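Local coordinates for protein stress response kinase A (Escherichia coli, PDB 1ZYL) that phosphorylates itself and other proteins on serine and threonine using ATP, and probably suppresses the effects of stress linked to reactive oxygen species, at residues A[123-128]-A[211-216]; A[112-117]-A[207-212]. All blocks are in the same frame, centred on the assembly; numbering follows the deposited sequence.

Contact 1. Residues A[123-128]-A[211-216]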
loop_
_atom_site.group_PDB
_atom_site.type_symbol
_atom_site.label_atom_id
_atom_site.label_comp_id
_atom_site.label_asym_id
_atom_site.label_seq_id
_atom_site.Cartn_x
_atom_site.Cartn_y
_atom_site.Cartn_z
ATOM N N GLU A 123 11.035 15.410 -7.384
ATOM C CA GLU A 123 11.949 14.928 -8.409
ATOM C C GLU A 123 12.855 13.828 -7.888
ATOM O O GLU A 123 13.054 12.821 -8.564
ATOM C CB GLU A 123 12.809 16.069 -8.952
ATOM C CG GLU A 123 12.063 17.036 -9.845
ATOM C CD GLU A 123 12.995 17.987 -10.571
ATOM O OE1 GLU A 123 13.761 18.703 -9.889
ATOM O OE2 GLU A 123 12.962 18.018 -11.823
ATOM N N ALA A 124 13.409 14.026 -6.693
ATOM C CA ALA A 124 14.290 13.032 -6.079
ATOM C C ALA A 124 13.524 11.730 -5.880
ATOM O O ALA A 124 14.071 10.646 -6.081
ATOM C CB ALA A 124 14.809 13.536 -4.742
ATOM N N VAL A 125 12.259 11.843 -5.479
ATOM C CA VAL A 125 11.412 10.671 -5.264
ATOM C C VAL A 125 11.059 10.041 -6.605
ATOM O O VAL A 125 11.118 8.833 -6.760
ATOM C CB VAL A 125 10.105 11.043 -4.485
ATOM C CG1 VAL A 125 9.042 9.984 -4.678
ATOM C CG2 VAL A 125 10.405 11.166 -3.005
ATOM N N GLY A 126 10.702 10.867 -7.578
ATOM C CA GLY A 126 10.355 10.346 -8.886
ATOM C C GLY A 126 11.539 9.653 -9.528
ATOM O O GLY A 126 11.387 8.648 -10.230
ATOM N N ARG A 127 12.725 10.195 -9.280
ATOM C CA ARG A 127 13.954 9.642 -9.827
ATOM C C ARG A 127 14.288 8.274 -9.212
ATOM O O ARG A 127 14.599 7.333 -9.936
ATOM C CB ARG A 127 15.100 10.627 -9.608
ATOM C CG ARG A 127 16.426 10.156 -10.142
ATOM C CD ARG A 127 17.504 11.188 -9.886
ATOM N NE ARG A 127 18.780 10.554 -9.567
ATOM C CZ ARG A 127 19.019 9.879 -8.443
ATOM N NH1 ARG A 127 18.063 9.755 -7.526
ATOM N NH2 ARG A 127 20.211 9.323 -8.242
ATOM N N TYR A 128 14.221 8.162 -7.888
ATOM C CA TYR A 128 14.504 6.896 -7.220
ATOM C C TYR A 128 13.434 5.881 -7.572
ATOM O O TYR A 128 13.696 4.682 -7.636
ATOM C CB TYR A 128 14.558 7.088 -5.705
ATOM C CG TYR A 128 15.933 7.451 -5.191
ATOM C CD1 TYR A 128 16.091 8.308 -4.100
ATOM C CD2 TYR A 128 17.080 6.919 -5.785
ATOM C CE1 TYR A 128 17.359 8.627 -3.614
ATOM C CE2 TYR A 128 18.348 7.228 -5.306
ATOM C CZ TYR A 128 18.482 8.081 -4.221
ATOM O OH TYR A 128 19.738 8.371 -3.738
ATOM N N ASP A 211 17.652 14.091 3.985
ATOM C CA ASP A 211 18.529 14.429 2.870
ATOM C C ASP A 211 18.521 13.284 1.858
ATOM O O ASP A 211 19.512 12.573 1.651
ATOM C CB ASP A 211 19.934 14.759 3.369
ATOM C CG ASP A 211 20.018 16.163 3.944
ATOM O OD1 ASP A 211 19.865 17.131 3.170
ATOM O OD2 ASP A 211 20.221 16.304 5.167
ATOM N N GLY A 212 17.349 13.133 1.242
ATOM C CA GLY A 212 17.103 12.097 0.258
ATOM C C GLY A 212 15.819 11.373 0.620
ATOM O O GLY A 212 15.443 11.331 1.792
ATOM N N PRO A 213 15.097 10.824 -0.366
ATOM C CA PRO A 213 13.863 10.116 -0.026
ATOM C C PRO A 213 14.229 8.734 0.467
ATOM O O PRO A 213 15.293 8.214 0.137
ATOM C CB PRO A 213 13.115 10.045 -1.355
ATOM C CG PRO A 213 13.662 11.189 -2.131
ATOM C CD PRO A 213 15.133 11.130 -1.803
ATOM N N MET A 214 13.351 8.148 1.263
ATOM C CA MET A 214 13.567 6.805 1.774
ATOM C C MET A 214 12.209 6.147 1.811
ATOM O O MET A 214 11.341 6.569 2.572
ATOM C CB MET A 214 14.150 6.838 3.183
ATOM C CG MET A 214 15.500 7.502 3.277
ATOM S SD MET A 214 16.050 7.529 4.974
ATOM C CE MET A 214 14.833 8.638 5.697
ATOM N N PHE A 215 12.016 5.130 0.982
ATOM C CA PHE A 215 10.741 4.443 0.950
ATOM C C PHE A 215 10.653 3.396 2.044
ATOM O O PHE A 215 11.592 2.628 2.276
ATOM C CB PHE A 215 10.518 3.820 -0.428
ATOM C CG PHE A 215 10.595 4.815 -1.532
ATOM C CD1 PHE A 215 11.821 5.164 -2.079
ATOM C CD2 PHE A 215 9.458 5.494 -1.946
ATOM C CE1 PHE A 215 11.913 6.184 -3.016
ATOM C CE2 PHE A 215 9.539 6.516 -2.881
ATOM C CZ PHE A 215 10.766 6.861 -3.415
ATOM N N VAL A 216 9.524 3.384 2.736
ATOM C CA VAL A 216 9.328 2.425 3.804
ATOM C C VAL A 216 8.047 1.651 3.583
ATOM O O VAL A 216 7.098 2.155 2.972
ATOM C CB VAL A 216 9.249 3.119 5.189
ATOM C CG1 VAL A 216 10.587 3.719 5.538
ATOM C CG2 VAL A 216 8.183 4.201 5.180
#
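Pro213 and Phe215, alternate residues of a short strand in the kinase-like phosphotransferase fold, pack against one side of helix 119-136, presented here by Ala124, Val125 and Tyr128. The axes of the two short segments, helix 123-128 and strand 213-215, make an angle of 47° and approach to 8.8 Å, leaving room for a single apolar layer with no hydrogen bond across it. Pro213 sits among all three helix residues: Ala124 CB meets its CG, Val125 CG2 reaches its CB at 3.4 Å, and Tyr128 lies at about a right angle to it, with Pro213 CD at the edge of the tyrosine ring, near the ring plane. The two methyls of Val125 are shared out between neighbours. With CG1 anti to the backbone N (chi1 160°), that branch meets the edge of the Phe215 ring while CG2 is left for the proline. With both branches removed by an alanine here, a gap would probably open between Pro213 and Phe215 CZ, each losing the methyl it rests on. Leu129 and Met132, further along the same helix, also touch Phe215. Tyr128 adds its own methylene to the edge of the phenylalanine ring, CB lying 3.9 Å from Phe215 CE1.

Contact 2. Residues A[112-117]-A[207-212]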
loop_
_atom_site.group_PDB
_atom_site.type_symbol
_atom_site.label_atom_id
_atom_site.label_comp_id
_atom_site.label_asym_id
_atom_site.label_seq_id
_atom_site.Cartn_x
_atom_site.Cartn_y
_atom_site.Cartn_z
ATOM N N ARG A 112 12.847 12.815 8.676
ATOM C CA ARG A 112 11.680 13.686 8.759
ATOM C C ARG A 112 10.535 13.293 7.835
ATOM O O ARG A 112 10.595 12.293 7.119
ATOM C CB ARG A 112 12.069 15.144 8.468
ATOM C CG ARG A 112 12.765 15.871 9.615
ATOM C CD ARG A 112 14.179 15.357 9.853
ATOM N NE ARG A 112 15.069 15.665 8.738
ATOM C CZ ARG A 112 16.344 15.298 8.673
ATOM N NH1 ARG A 112 16.889 14.603 9.664
ATOM N NH2 ARG A 112 17.075 15.623 7.614
ATOM N N GLN A 113 9.493 14.118 7.857
ATOM C CA GLN A 113 8.300 13.911 7.049
ATOM C C GLN A 113 8.489 14.448 5.634
ATOM O O GLN A 113 8.787 15.625 5.441
ATOM C CB GLN A 113 7.105 14.603 7.717
ATOM C CG GLN A 113 6.727 14.017 9.079
ATOM C CD GLN A 113 6.758 15.039 10.215
ATOM O OE1 GLN A 113 7.824 15.551 10.593
ATOM N NE2 GLN A 113 5.583 15.337 10.766
ATOM N N PHE A 114 8.317 13.575 4.647
ATOM C CA PHE A 114 8.465 13.959 3.248
ATOM C C PHE A 114 7.416 14.989 2.856
ATOM O O PHE A 114 6.227 14.811 3.132
ATOM C CB PHE A 114 8.367 12.721 2.341
ATOM C CG PHE A 114 8.131 13.042 0.887
ATOM C CD1 PHE A 114 6.835 13.207 0.396
ATOM C CD2 PHE A 114 9.203 13.210 0.014
ATOM C CE1 PHE A 114 6.618 13.537 -0.941
ATOM C CE2 PHE A 114 8.993 13.543 -1.326
ATOM C CZ PHE A 114 7.703 13.707 -1.806
ATOM N N GLU A 115 7.872 16.056 2.204
ATOM C CA GLU A 115 7.005 17.146 1.770
ATOM C C GLU A 115 6.672 17.080 0.278
ATOM O O GLU A 115 7.482 17.460 -0.568
ATOM C CB GLU A 115 7.681 18.479 2.086
ATOM C CG GLU A 115 8.185 18.580 3.515
ATOM C CD GLU A 115 9.027 19.818 3.746
ATOM O OE1 GLU A 115 9.491 20.021 4.890
ATOM O OE2 GLU A 115 9.230 20.588 2.782
ATOM N N ALA A 116 5.469 16.609 -0.036
ATOM C CA ALA A 116 5.024 16.489 -1.421
ATOM C C ALA A 116 4.933 17.864 -2.069
ATOM O O ALA A 116 4.825 17.990 -3.292
ATOM C CB ALA A 116 3.667 15.792 -1.477
ATOM N N ASP A 117 4.973 18.894 -1.233
ATOM C CA ASP A 117 4.903 20.263 -1.706
ATOM C C ASP A 117 6.156 20.608 -2.497
ATOM O O ASP A 117 6.085 20.979 -3.668
ATOM C CB ASP A 117 4.767 21.214 -0.518
ATOM C CG ASP A 117 3.400 21.855 -0.440
ATOM O OD1 ASP A 117 3.132 22.570 0.549
ATOM O OD2 ASP A 117 2.595 21.651 -1.371
ATOM N N ILE A 207 6.752 7.516 2.781
ATOM C CA ILE A 207 8.028 7.991 2.298
ATOM C C ILE A 207 8.598 8.986 3.329
ATOM O O ILE A 207 7.895 9.874 3.815
ATOM C CB ILE A 207 7.873 8.597 0.858
ATOM C CG1 ILE A 207 9.234 8.802 0.214
ATOM C CG2 ILE A 207 7.150 9.915 0.908
ATOM C CD1 ILE A 207 10.039 9.922 0.817
ATOM N N LEU A 208 9.865 8.787 3.689
ATOM C CA LEU A 208 10.556 9.631 4.662
ATOM C C LEU A 208 11.685 10.410 4.004
ATOM O O LEU A 208 12.170 10.036 2.935
ATOM C CB LEU A 208 11.150 8.769 5.768
ATOM C CG LEU A 208 10.155 8.097 6.698
ATOM C CD1 LEU A 208 10.843 6.956 7.409
ATOM C CD2 LEU A 208 9.609 9.116 7.679
ATOM N N TRP A 209 12.132 11.475 4.657
ATOM C CA TRP A 209 13.196 12.280 4.085
ATOM C C TRP A 209 14.250 12.766 5.070
ATOM O O TRP A 209 13.968 13.535 5.990
ATOM C CB TRP A 209 12.586 13.476 3.343
ATOM C CG TRP A 209 13.586 14.396 2.717
ATOM C CD1 TRP A 209 14.395 15.287 3.357
ATOM C CD2 TRP A 209 13.901 14.497 1.325
ATOM N NE1 TRP A 209 15.195 15.936 2.454
ATOM C CE2 TRP A 209 14.914 15.472 1.198
ATOM C CE3 TRP A 209 13.425 13.860 0.170
ATOM C CZ2 TRP A 209 15.462 15.828 -0.036
ATOM C CZ3 TRP A 209 13.967 14.212 -1.055
ATOM C CH2 TRP A 209 14.977 15.188 -1.149
ATOM N N ARG A 210 15.470 12.290 4.864
ATOM C CA ARG A 210 16.623 12.682 5.661
ATOM C C ARG A 210 17.653 12.886 4.556
ATOM O O ARG A 210 18.407 11.969 4.216
ATOM C CB ARG A 210 17.065 11.557 6.594
ATOM C CG ARG A 210 17.702 12.057 7.890
ATOM C CD ARG A 210 18.781 11.118 8.440
ATOM N NE ARG A 210 18.355 9.724 8.554
ATOM C CZ ARG A 210 18.337 8.855 7.545
ATOM N NH1 ARG A 210 17.933 7.608 7.750
ATOM N NH2 ARG A 210 18.726 9.226 6.331
ATOM N N ASP A 211 17.652 14.091 3.985
ATOM C CA ASP A 211 18.529 14.429 2.870
ATOM C C ASP A 211 18.521 13.284 1.858
ATOM O O ASP A 211 19.512 12.573 1.651
ATOM C CB ASP A 211 19.934 14.759 3.369
ATOM C CG ASP A 211 20.018 16.163 3.944
ATOM O OD1 ASP A 211 19.865 17.131 3.170
ATOM O OD2 ASP A 211 20.221 16.304 5.167
ATOM N N GLY A 212 17.349 13.133 1.242
ATOM C CA GLY A 212 17.103 12.097 0.258
ATOM C C GLY A 212 15.819 11.373 0.620
ATOM O O GLY A 212 15.443 11.331 1.792
#
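Arg112 and Trp209 form an antiparallel hydrogen-bonded pair in which each backbone N-H is satisfied by the other residue's carbonyl. The bond from Trp209 N to Arg112 O is 3.0 Å long and fairly straight, at 168° about the hydrogen; its partner, from Arg112 N to Trp209 O, is equally long but more bent, at 140°. In both, the donor stands well above the carbonyl plane. The Arg112 side chain, bent at chi2 and chi3, folds back so that Trp209 O and Arg210 CA lie over one face of its guanidinium. Its NH2 remains 4.0 Å from Asp211 OD2, beyond a salt bridge, though the opposite charges may still attract. Arg210 crosses this side chain at about a right angle, and its own NH1 is satisfied by Val109 O. Within the turn, Arg210 N bonds to Gly212 O, and Gly212 N lies over the centre of one face of the Trp209 ring. Past the paired residues, Phe114 packs obliquely on Ile207 CG2 and CD1. Strand 207-209, directly after Asn206, an inferred magnesium ligand, runs between 112-113 and 213-215 in a small antiparallel sheet of the kinase-like phosphotransferase fold, with Phe114 and Trp209 both reaching Gln121 of helix 119-136.

How the contacts relate
Contacts 1 and 2, their centres about 8 Å apart, use the two arms of one hairpin: strand 207-209 pairs with 112-113 in contact 2, while strand 213-215 meets the helix in contact 1. Asp211 and Gly212 belong to both. The arms are joined by a probable hydrogen bond from Met214 N to Leu208 O, 2.8 Å. On the apolar side, Val125 CG2 touches Phe114 CE2 and Pro213 CB lies 3.8 Å from Ile207 CD1, merging the two interfaces. In sequence the hairpin lies between Asn206 and Asp217, both inferred magnesium ligands, the latter also an inferred active-site residue; the Asn206 side chain is about 5 Å from that of Ile207 and about 7 Å from that of Phe215.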